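Side-chain contacts in SAM-dependent methyltransferase (Thiobacillus denitrificans, PDB 5EPE), which binds S-adenosyl-L-homocysteine and probably transfers methyl groups from S-adenosylmethionine to a substrate that is not identified: residues R204-A209 / E214-V219; S191-E196 / N233-L238. All blocks are in the same frame, centred on the assembly; numbering follows the deposited sequence.

Two successive helices, 189-209 and 216-237, pair as an antiparallel hairpin, and the two contacts sample it at opposite ends. Contact 1 lies beside the turn that joins them, and contact 2 lies where the first helix begins and the second runs out into strand 238-247; along the chain the first is nested inside the loop closed by the second. Their centres are about 23 Å apart and their nearest atoms about 10 Å. The contacts across the turn end are apolar and lie away from the bound S-adenosyl-L-homocysteine. At the other end the pairing is buried and partly ionic, and the side chain of Trp192 lies about 11 Å from that ligand. A second subunit touches both.

Contact 1: residues R204-A209 / E214-V219; sequences RRWLDA and ELAEEV
Trp206 reaches across to Leu215, Ala216 and Val219 with the benzene part of its indole, and the approach is made entirely by its outer carbons. The bond to CB points toward the other segment, and CG anti to the backbone N (chi1 -176°) carries the benzene part onto Ala216 and Val219. CE3 comes first, 4.1 Å from Val219 CG1. One atom further out, CZ3 lies 3.8 Å from Val219 CG2 and also near Ala216 CA, which sits at the ring edge close to its plane. CH2 ends the path 4.0 Å from Leu215 CB, where the two side chains cross at about a right angle. This is the closed end of an antiparallel helical hairpin: helix 189-209 stops, a short connection turns the chain, and helix 216-237 sets off back alongside it, with Leu207 and Ala216 the nearest backbone pair at 6.1 Å between CA atoms. Leu207 CD1 packs against the backbone of Ala216, 3.3 Å from Ala216 O and 3.8 Å from Ala216 CB. It also touches Val219 CG1, so that methyl meets both leucine and indole while CG2 meets the indole. Helix 5-11 adds Ile9 against Trp206 and Leu215, and Ile6 against Val219. On the first helix, Arg204 NE donates an almost straight bond to Asp208 OD1 (2.8 Å, 175°), while its NH1 forms a salt bridge with Asp180 of the second subunit.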
ATOM      1  N   ARG A 204      -6.149  -0.793 -42.705  1.00 25.53           N
ATOM      2  CA  ARG A 204      -5.620  -1.981 -43.361  1.00 26.32           C
ATOM      3  C   ARG A 204      -6.079  -2.105 -44.800  1.00 27.33           C
ATOM      4  O   ARG A 204      -5.254  -2.425 -45.698  1.00 27.38           O
ATOM      5  CB  ARG A 204      -6.015  -3.274 -42.617  1.00 25.74           C
ATOM      6  CG  ARG A 204      -5.522  -4.575 -43.273  1.00 26.79           C
ATOM      7  CD  ARG A 204      -3.988  -4.586 -43.443  1.00 28.37           C
ATOM      8  NE  ARG A 204      -3.610  -5.679 -44.297  1.00 29.95           N
ATOM      9  CZ  ARG A 204      -3.275  -6.907 -43.907  1.00 30.40           C
ATOM     10  NH1 ARG A 204      -3.147  -7.271 -42.636  1.00 29.73           N
ATOM     11  NH2 ARG A 204      -3.008  -7.783 -44.839  1.00 32.23           N
ATOM     12  N   ARG A 205      -7.373  -1.891 -45.029  0.50 27.19           N
ATOM     13  CA  ARG A 205      -7.912  -1.902 -46.388  0.50 28.53           C
ATOM     14  C   ARG A 205      -7.303  -0.802 -47.250  0.50 29.59           C
ATOM     15  O   ARG A 205      -7.044  -0.998 -48.424  0.50 30.82           O
ATOM     16  CB  ARG A 205      -9.425  -1.768 -46.345  0.50 28.17           C
ATOM     17  CG  ARG A 205     -10.080  -3.067 -45.888  0.50 27.75           C
ATOM     18  CD  ARG A 205     -11.574  -2.937 -45.740  0.50 27.37           C
ATOM     19  NE  ARG A 205     -12.114  -4.247 -45.442  0.50 27.61           N
ATOM     20  CZ  ARG A 205     -13.403  -4.522 -45.328  0.50 27.83           C
ATOM     21  NH1 ARG A 205     -14.280  -3.568 -45.493  0.50 27.49           N
ATOM     22  NH2 ARG A 205     -13.798  -5.768 -45.043  0.50 28.43           N
ATOM     23  N   TRP A 206      -7.066   0.361 -46.670  1.00 29.56           N
ATOM     24  CA  TRP A 206      -6.346   1.430 -47.403  1.00 31.24           C
ATOM     25  C   TRP A 206      -4.918   1.013 -47.785  1.00 32.11           C
ATOM     26  O   TRP A 206      -4.477   1.181 -48.928  1.00 32.39           O
ATOM     27  CB  TRP A 206      -6.326   2.725 -46.583  1.00 31.24           C
ATOM     28  CG  TRP A 206      -5.710   3.848 -47.319  1.00 33.21           C
ATOM     29  CD1 TRP A 206      -6.328   4.711 -48.170  1.00 34.46           C
ATOM     30  CD2 TRP A 206      -4.332   4.204 -47.285  1.00 34.10           C
ATOM     31  NE1 TRP A 206      -5.400   5.624 -48.657  1.00 36.23           N
ATOM     32  CE2 TRP A 206      -4.164   5.316 -48.134  1.00 36.06           C
ATOM     33  CE3 TRP A 206      -3.213   3.689 -46.612  1.00 34.58           C
ATOM     34  CZ2 TRP A 206      -2.926   5.940 -48.303  1.00 37.13           C
ATOM     35  CZ3 TRP A 206      -1.957   4.322 -46.791  1.00 35.93           C
ATOM     36  CH2 TRP A 206      -1.838   5.426 -47.624  1.00 36.99           C
ATOM     37  N   LEU A 207      -4.227   0.427 -46.840  1.00 32.27           N
ATOM     38  CA  LEU A 207      -2.845  -0.012 -47.016  1.00 34.81           C
ATOM     39  C   LEU A 207      -2.683  -1.084 -48.093  1.00 35.31           C
ATOM     40  O   LEU A 207      -1.791  -0.986 -48.974  1.00 36.39           O
ATOM     41  CB  LEU A 207      -2.372  -0.518 -45.674  1.00 36.42           C
ATOM     42  CG  LEU A 207      -0.921  -0.494 -45.319  1.00 40.45           C
ATOM     43  CD1 LEU A 207      -0.208   0.838 -45.574  1.00 42.24           C
ATOM     44  CD2 LEU A 207      -0.896  -0.804 -43.820  1.00 41.27           C
ATOM     45  N   ASP A 208      -3.597  -2.048 -48.082  1.00 34.06           N
ATOM     46  CA  ASP A 208      -3.669  -3.089 -49.093  1.00 35.26           C
ATOM     47  C   ASP A 208      -3.835  -2.464 -50.453  1.00 36.18           C
ATOM     48  O   ASP A 208      -3.251  -2.944 -51.397  1.00 37.33           O
ATOM     49  CB  ASP A 208      -4.867  -4.012 -48.857  1.00 35.01           C
ATOM     50  CG  ASP A 208      -4.692  -4.961 -47.642  1.00 35.37           C
ATOM     51  OD1 ASP A 208      -3.559  -5.017 -47.061  1.00 35.85           O
ATOM     52  OD2 ASP A 208      -5.701  -5.656 -47.268  1.00 35.97           O
ATOM     53  N   ALA A 209      -4.637  -1.409 -50.560  1.00 36.15           N
ATOM     54  CA  ALA A 209      -4.849  -0.736 -51.844  1.00 37.61           C
ATOM     55  C   ALA A 209      -3.767   0.266 -52.255  1.00 39.18           C
ATOM     56  O   ALA A 209      -3.670   0.601 -53.447  1.00 39.40           O
ATOM     57  CB  ALA A 209      -6.188  -0.029 -51.854  1.00 37.81           C
ATOM     58  N   GLU A 214       2.971   7.634 -50.312  1.00 56.31           N
ATOM     59  CA  GLU A 214       3.921   8.311 -49.436  1.00 59.36           C
ATOM     60  C   GLU A 214       3.577   8.113 -47.957  1.00 56.08           C
ATOM     61  O   GLU A 214       4.478   8.071 -47.152  1.00 56.91           O
ATOM     62  CB  GLU A 214       4.044   9.828 -49.765  1.00 63.39           C
ATOM     63  CG  GLU A 214       2.811  10.696 -49.460  1.00 65.34           C
ATOM     64  CD  GLU A 214       2.972  12.158 -49.926  1.00 69.98           C
ATOM     65  OE1 GLU A 214       3.312  12.373 -51.098  1.00 75.08           O
ATOM     66  OE2 GLU A 214       2.760  13.109 -49.133  1.00 72.02           O
ATOM     67  N   LEU A 215       2.294   7.999 -47.618  1.00 52.86           N
ATOM     68  CA  LEU A 215       1.859   7.685 -46.246  1.00 51.23           C
ATOM     69  C   LEU A 215       1.805   6.176 -45.819  1.00 48.92           C
ATOM     70  O   LEU A 215       1.508   5.896 -44.639  1.00 46.46           O
ATOM     71  CB  LEU A 215       0.479   8.322 -45.999  1.00 50.71           C
ATOM     72  CG  LEU A 215       0.442   9.839 -45.903  1.00 52.70           C
ATOM     73  CD1 LEU A 215      -0.990  10.354 -45.870  1.00 52.42           C
ATOM     74  CD2 LEU A 215       1.179  10.312 -44.654  1.00 53.11           C
ATOM     75  N   ALA A 216       2.062   5.229 -46.733  1.00 47.77           N
ATOM     76  CA  ALA A 216       1.941   3.790 -46.422  1.00 47.35           C
ATOM     77  C   ALA A 216       2.839   3.360 -45.243  1.00 48.09           C
ATOM     78  O   ALA A 216       2.437   2.536 -44.416  1.00 44.16           O
ATOM     79  CB  ALA A 216       2.226   2.917 -47.646  1.00 47.75           C
ATOM     80  N   GLU A 217       4.049   3.912 -45.187  1.00 49.53           N
ATOM     81  CA  GLU A 217       4.978   3.600 -44.115  1.00 51.49           C
ATOM     82  C   GLU A 217       4.414   4.046 -42.751  1.00 48.37           C
ATOM     83  O   GLU A 217       4.367   3.250 -41.830  1.00 47.13           O
ATOM     84  CB  GLU A 217       6.313   4.255 -44.410  1.00 57.34           C
ATOM     85  CG  GLU A 217       7.468   3.699 -43.603  1.00 62.41           C
ATOM     86  CD  GLU A 217       8.822   4.151 -44.145  1.00 68.29           C
ATOM     87  OE1 GLU A 217       9.151   3.798 -45.309  1.00 72.24           O
ATOM     88  OE2 GLU A 217       9.556   4.868 -43.412  1.00 71.95           O
ATOM     89  N   GLU A 218       3.923   5.289 -42.672  1.00 46.11           N
ATOM     90  CA  GLU A 218       3.324   5.843 -41.462  1.00 45.57           C
ATOM     91  C   GLU A 218       2.078   5.058 -41.000  1.00 43.10           C
ATOM     92  O   GLU A 218       1.921   4.758 -39.801  1.00 43.20           O
ATOM     93  CB  GLU A 218       2.975   7.338 -41.670  1.00 45.50           C
ATOM     94  CG  GLU A 218       2.101   7.944 -40.590  1.00 45.30           C
ATOM     95  N   VAL A 219       1.196   4.752 -41.946  1.00 40.83           N
ATOM     96  CA  VAL A 219      -0.023   4.015 -41.674  1.00 39.61           C
ATOM     97  C   VAL A 219       0.251   2.588 -41.183  1.00 39.99           C
ATOM     98  O   VAL A 219      -0.409   2.085 -40.250  1.00 37.43           O
ATOM     99  CB  VAL A 219      -0.987   4.009 -42.894  1.00 39.75           C
ATOM    100  CG1 VAL A 219      -2.172   3.047 -42.694  1.00 39.56           C
ATOM    101  CG2 VAL A 219      -1.516   5.410 -43.131  1.00 39.68           C
TER

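Contact 2: residues S191-E196 / N233-L238; sequences SWDRYE and NTREYL
Asp193 and Arg235 face each other with their flat ends almost in one plane, the carboxylate and guanidinium tilted by just 23°. The arginine presents its side, one nitrogen to each oxygen: NE donates to Asp193 OD1 at 2.9 Å, and Arg235 NH2 donates to Asp193 OD2 at 2.9 Å. OD1 accepts through its syn lone pair, whereas OD2 is met on the syn side but somewhat out of the carboxylate plane. Two bonds of this kind fix the rotation of both groups. The arginine chain, extended from CG to NE, spans the gap between the helices, and Tyr230 OH gives OD1 a further hydrogen-bond partner.

Beside this ion pair, Trp192 and Thr234 are set at about a right angle. The threonine methyl CG2 stands over one face of the indole, 3.7 Å from the centroid of the six-membered ring, in a CH-pi contact. That placement follows from CG2 being anti to the backbone N. OG1 then lies beside the backbone N, where a water 2.8 Å from Thr234 OG1 links it to Glu196 OE2, and Arg229 also bonds to OG1. From just beyond the helix end, Leu238 approaches the indole obliquely, its CD2 3.7 Å from Trp192 CH2.

Across the interface with the second subunit, Met184 of that subunit packs on Asp193 and its Leu186 on Arg235. Within the chain, Pro19 lies against Trp192, and Leu238 is where helix 216-237 gives way to strand 238-247, its side chain packing on Pro141 and Trp143 of the adjacent antiparallel strand 134-143; helix 216-237 thus runs straight into the central sheet of the Rossmann-like methyltransferase fold, with helix 189-209 packed beside the junction through Trp192.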
ATOM      1  N   SER A 191     -18.114   2.186 -26.582  1.00 17.84           N
ATOM      2  CA  SER A 191     -18.202   3.248 -27.558  1.00 18.38           C
ATOM      3  C   SER A 191     -16.834   3.747 -27.984  1.00 18.10           C
ATOM      4  O   SER A 191     -16.646   4.069 -29.165  1.00 18.27           O
ATOM      5  CB  SER A 191     -19.228   4.330 -27.129  1.00 19.16           C
ATOM      6  OG  SER A 191     -18.794   5.050 -26.093  1.00 20.61           O
ATOM      7  N   TRP A 192     -15.873   3.756 -27.079  1.00 17.07           N
ATOM      8  CA  TRP A 192     -14.503   4.011 -27.441  1.00 16.91           C
ATOM      9  C   TRP A 192     -13.985   2.953 -28.431  1.00 16.89           C
ATOM     10  O   TRP A 192     -13.286   3.295 -29.378  1.00 16.71           O
ATOM     11  CB  TRP A 192     -13.587   4.027 -26.208  1.00 17.49           C
ATOM     12  CG  TRP A 192     -13.371   5.382 -25.573  1.00 17.52           C
ATOM     13  CD1 TRP A 192     -13.866   5.827 -24.402  1.00 17.37           C
ATOM     14  CD2 TRP A 192     -12.580   6.437 -26.100  1.00 18.06           C
ATOM     15  NE1 TRP A 192     -13.467   7.117 -24.159  1.00 17.57           N
ATOM     16  CE2 TRP A 192     -12.661   7.512 -25.194  1.00 18.08           C
ATOM     17  CE3 TRP A 192     -11.819   6.583 -27.262  1.00 19.07           C
ATOM     18  CZ2 TRP A 192     -11.976   8.689 -25.397  1.00 19.22           C
ATOM     19  CZ3 TRP A 192     -11.158   7.757 -27.464  1.00 20.29           C
ATOM     20  CH2 TRP A 192     -11.271   8.812 -26.558  1.00 19.92           C
ATOM     21  N   ASP A 193     -14.323   1.696 -28.190  1.00 16.78           N
ATOM     22  CA  ASP A 193     -13.910   0.604 -29.103  1.00 17.94           C
ATOM     23  C   ASP A 193     -14.407   0.857 -30.500  1.00 18.70           C
ATOM     24  O   ASP A 193     -13.658   0.660 -31.469  1.00 19.20           O
ATOM     25  CB  ASP A 193     -14.437  -0.764 -28.651  1.00 17.20           C
ATOM     26  CG  ASP A 193     -13.763  -1.305 -27.424  1.00 17.08           C
ATOM     27  OD1 ASP A 193     -12.737  -0.767 -26.931  1.00 17.71           O
ATOM     28  OD2 ASP A 193     -14.326  -2.247 -26.791  1.00 17.14           O
ATOM     29  N   ARG A 194     -15.685   1.294 -30.616  1.00 20.04           N
ATOM     30  CA  ARG A 194     -16.266   1.614 -31.938  1.00 21.24           C
ATOM     31  C   ARG A 194     -15.513   2.677 -32.694  1.00 21.27           C
ATOM     32  O   ARG A 194     -15.254   2.505 -33.906  1.00 22.60           O
ATOM     33  CB  ARG A 194     -17.754   2.035 -31.908  1.00 22.59           C
ATOM     34  CG  ARG A 194     -18.746   0.997 -31.398  1.00 23.62           C
ATOM     35  CD  ARG A 194     -18.959  -0.167 -32.348  1.00 24.00           C
ATOM     36  NE  ARG A 194     -17.840  -1.097 -32.145  1.00 23.39           N
ATOM     37  CZ  ARG A 194     -16.936  -1.469 -33.060  1.00 24.00           C
ATOM     38  NH1 ARG A 194     -15.932  -2.267 -32.665  1.00 22.47           N
ATOM     39  NH2 ARG A 194     -16.968  -1.019 -34.326  1.00 24.07           N
ATOM     40  N   TYR A 195     -15.175   3.760 -32.011  1.00 20.04           N
ATOM     41  CA  TYR A 195     -14.415   4.828 -32.594  1.00 20.77           C
ATOM     42  C   TYR A 195     -12.968   4.403 -33.018  1.00 20.68           C
ATOM     43  O   TYR A 195     -12.546   4.677 -34.159  1.00 21.08           O
ATOM     44  CB  TYR A 195     -14.383   6.033 -31.641  1.00 20.96           C
ATOM     45  CG  TYR A 195     -13.491   7.124 -32.097  1.00 22.54           C
ATOM     46  CD1 TYR A 195     -13.739   7.761 -33.314  1.00 23.24           C
ATOM     47  CD2 TYR A 195     -12.374   7.474 -31.369  1.00 23.35           C
ATOM     48  CE1 TYR A 195     -12.928   8.738 -33.772  1.00 24.40           C
ATOM     49  CE2 TYR A 195     -11.535   8.438 -31.819  1.00 24.68           C
ATOM     50  CZ  TYR A 195     -11.825   9.056 -33.026  1.00 25.74           C
ATOM     51  OH  TYR A 195     -10.986   9.993 -33.506  1.00 27.68           O
ATOM     52  N   GLU A 196     -12.230   3.736 -32.125  1.00 19.32           N
ATOM     53  CA  GLU A 196     -10.848   3.396 -32.358  1.00 20.37           C
ATOM     54  C   GLU A 196     -10.680   2.187 -33.250  1.00 19.71           C
ATOM     55  O   GLU A 196      -9.920   2.235 -34.229  1.00 19.89           O
ATOM     56  CB  GLU A 196     -10.092   3.206 -31.038  1.00 21.74           C
ATOM     57  CG  GLU A 196      -9.988   4.516 -30.251  1.00 23.63           C
ATOM     58  CD  GLU A 196      -9.079   5.588 -30.874  1.00 26.64           C
ATOM     59  OE1 GLU A 196      -8.450   5.376 -31.948  1.00 27.59           O
ATOM     60  OE2 GLU A 196      -9.005   6.675 -30.251  1.00 29.83           O
ATOM     61  N   ASN A 233      -3.670   2.445 -22.722  1.00 23.75           N
ATOM     62  CA  ASN A 233      -3.792   3.863 -22.342  1.00 25.14           C
ATOM     63  C   ASN A 233      -5.265   4.325 -22.417  1.00 25.98           C
ATOM     64  O   ASN A 233      -5.949   4.379 -21.414  1.00 30.65           O
ATOM     65  CB  ASN A 233      -2.835   4.687 -23.215  1.00 26.20           C
ATOM     66  CG  ASN A 233      -1.385   4.239 -23.023  1.00 26.78           C
ATOM     67  OD1 ASN A 233      -0.854   4.386 -21.953  1.00 29.90           O
ATOM     68  ND2 ASN A 233      -0.819   3.597 -23.984  1.00 26.48           N
ATOM     69  N   THR A 234      -5.797   4.520 -23.589  1.00 24.41           N
ATOM     70  CA  THR A 234      -7.073   5.152 -23.725  1.00 23.02           C
ATOM     71  C   THR A 234      -8.175   4.370 -23.035  1.00 21.43           C
ATOM     72  O   THR A 234      -9.018   4.983 -22.331  1.00 20.03           O
ATOM     73  CB  THR A 234      -7.372   5.307 -25.208  1.00 24.56           C
ATOM     74  OG1 THR A 234      -6.259   6.002 -25.786  1.00 26.21           O
ATOM     75  CG2 THR A 234      -8.661   6.038 -25.505  1.00 24.02           C
ATOM     76  N   ARG A 235      -8.271   3.058 -23.308  1.00 19.77           N
ATOM     77  CA  ARG A 235      -9.479   2.321 -22.925  1.00 18.90           C
ATOM     78  C   ARG A 235      -9.755   2.380 -21.427  1.00 18.79           C
ATOM     79  O   ARG A 235     -10.887   2.453 -21.005  1.00 18.47           O
ATOM     80  CB  ARG A 235      -9.394   0.878 -23.422  1.00 18.47           C
ATOM     81  CG  ARG A 235     -10.717   0.171 -23.430  1.00 17.79           C
ATOM     82  CD  ARG A 235     -10.616  -1.224 -24.023  1.00 18.32           C
ATOM     83  NE  ARG A 235     -11.946  -1.714 -24.361  1.00 17.73           N
ATOM     84  CZ  ARG A 235     -12.773  -2.326 -23.518  1.00 17.52           C
ATOM     85  NH1 ARG A 235     -12.397  -2.647 -22.325  1.00 16.72           N
ATOM     86  NH2 ARG A 235     -14.043  -2.637 -23.923  1.00 17.47           N
ATOM     87  N   GLU A 236      -8.717   2.340 -20.610  1.00 19.50           N
ATOM     88  CA  GLU A 236      -8.835   2.369 -19.182  1.00 21.74           C
ATOM     89  C   GLU A 236      -8.872   3.773 -18.571  1.00 20.43           C
ATOM     90  O   GLU A 236      -9.532   3.983 -17.599  1.00 20.24           O
ATOM     91  CB  GLU A 236      -7.653   1.559 -18.599  1.00 26.54           C
ATOM     92  CG  GLU A 236      -7.836   0.015 -18.828  1.00 30.32           C
ATOM     93  CD  GLU A 236      -9.078  -0.498 -18.092  1.00 34.32           C
ATOM     94  OE1 GLU A 236      -9.241  -0.119 -16.909  1.00 45.76           O
ATOM     95  OE2 GLU A 236      -9.961  -1.186 -18.666  1.00 33.53           O
ATOM     96  N   TYR A 237      -8.171   4.722 -19.174  1.00 18.84           N
ATOM     97  CA  TYR A 237      -7.939   6.024 -18.558  1.00 19.15           C
ATOM     98  C   TYR A 237      -8.724   7.199 -19.136  1.00 18.04           C
ATOM     99  O   TYR A 237      -8.976   8.165 -18.391  1.00 17.78           O
ATOM    100  CB  TYR A 237      -6.438   6.347 -18.659  1.00 20.19           C
ATOM    101  CG  TYR A 237      -5.635   5.448 -17.821  1.00 21.94           C
ATOM    102  CD1 TYR A 237      -5.550   5.635 -16.434  1.00 23.49           C
ATOM    103  CD2 TYR A 237      -4.941   4.364 -18.403  1.00 23.46           C
ATOM    104  CE1 TYR A 237      -4.807   4.780 -15.630  1.00 24.89           C
ATOM    105  CE2 TYR A 237      -4.214   3.483 -17.618  1.00 25.62           C
ATOM    106  CZ  TYR A 237      -4.132   3.711 -16.250  1.00 27.23           C
ATOM    107  OH  TYR A 237      -3.376   2.878 -15.496  1.00 30.48           O
ATOM    108  N   LEU A 238      -9.084   7.134 -20.420  1.00 17.15           N
ATOM    109  CA  LEU A 238      -9.648   8.310 -21.047  1.00 17.56           C
ATOM    110  C   LEU A 238     -11.173   8.243 -21.093  1.00 17.27           C
ATOM    111  O   LEU A 238     -11.742   7.317 -21.684  1.00 17.31           O
ATOM    112  CB  LEU A 238      -9.068   8.594 -22.434  1.00 18.56           C
ATOM    113  CG  LEU A 238      -9.253  10.046 -23.001  1.00 20.10           C
ATOM    114  CD1 LEU A 238      -8.666  11.166 -22.124  1.00 20.44           C
ATOM    115  CD2 LEU A 238      -8.635  10.167 -24.426  1.00 21.33           C
TER
HETATM  116  O   HOH W   1      -7.150   6.669 -28.398  1.00 41.90           O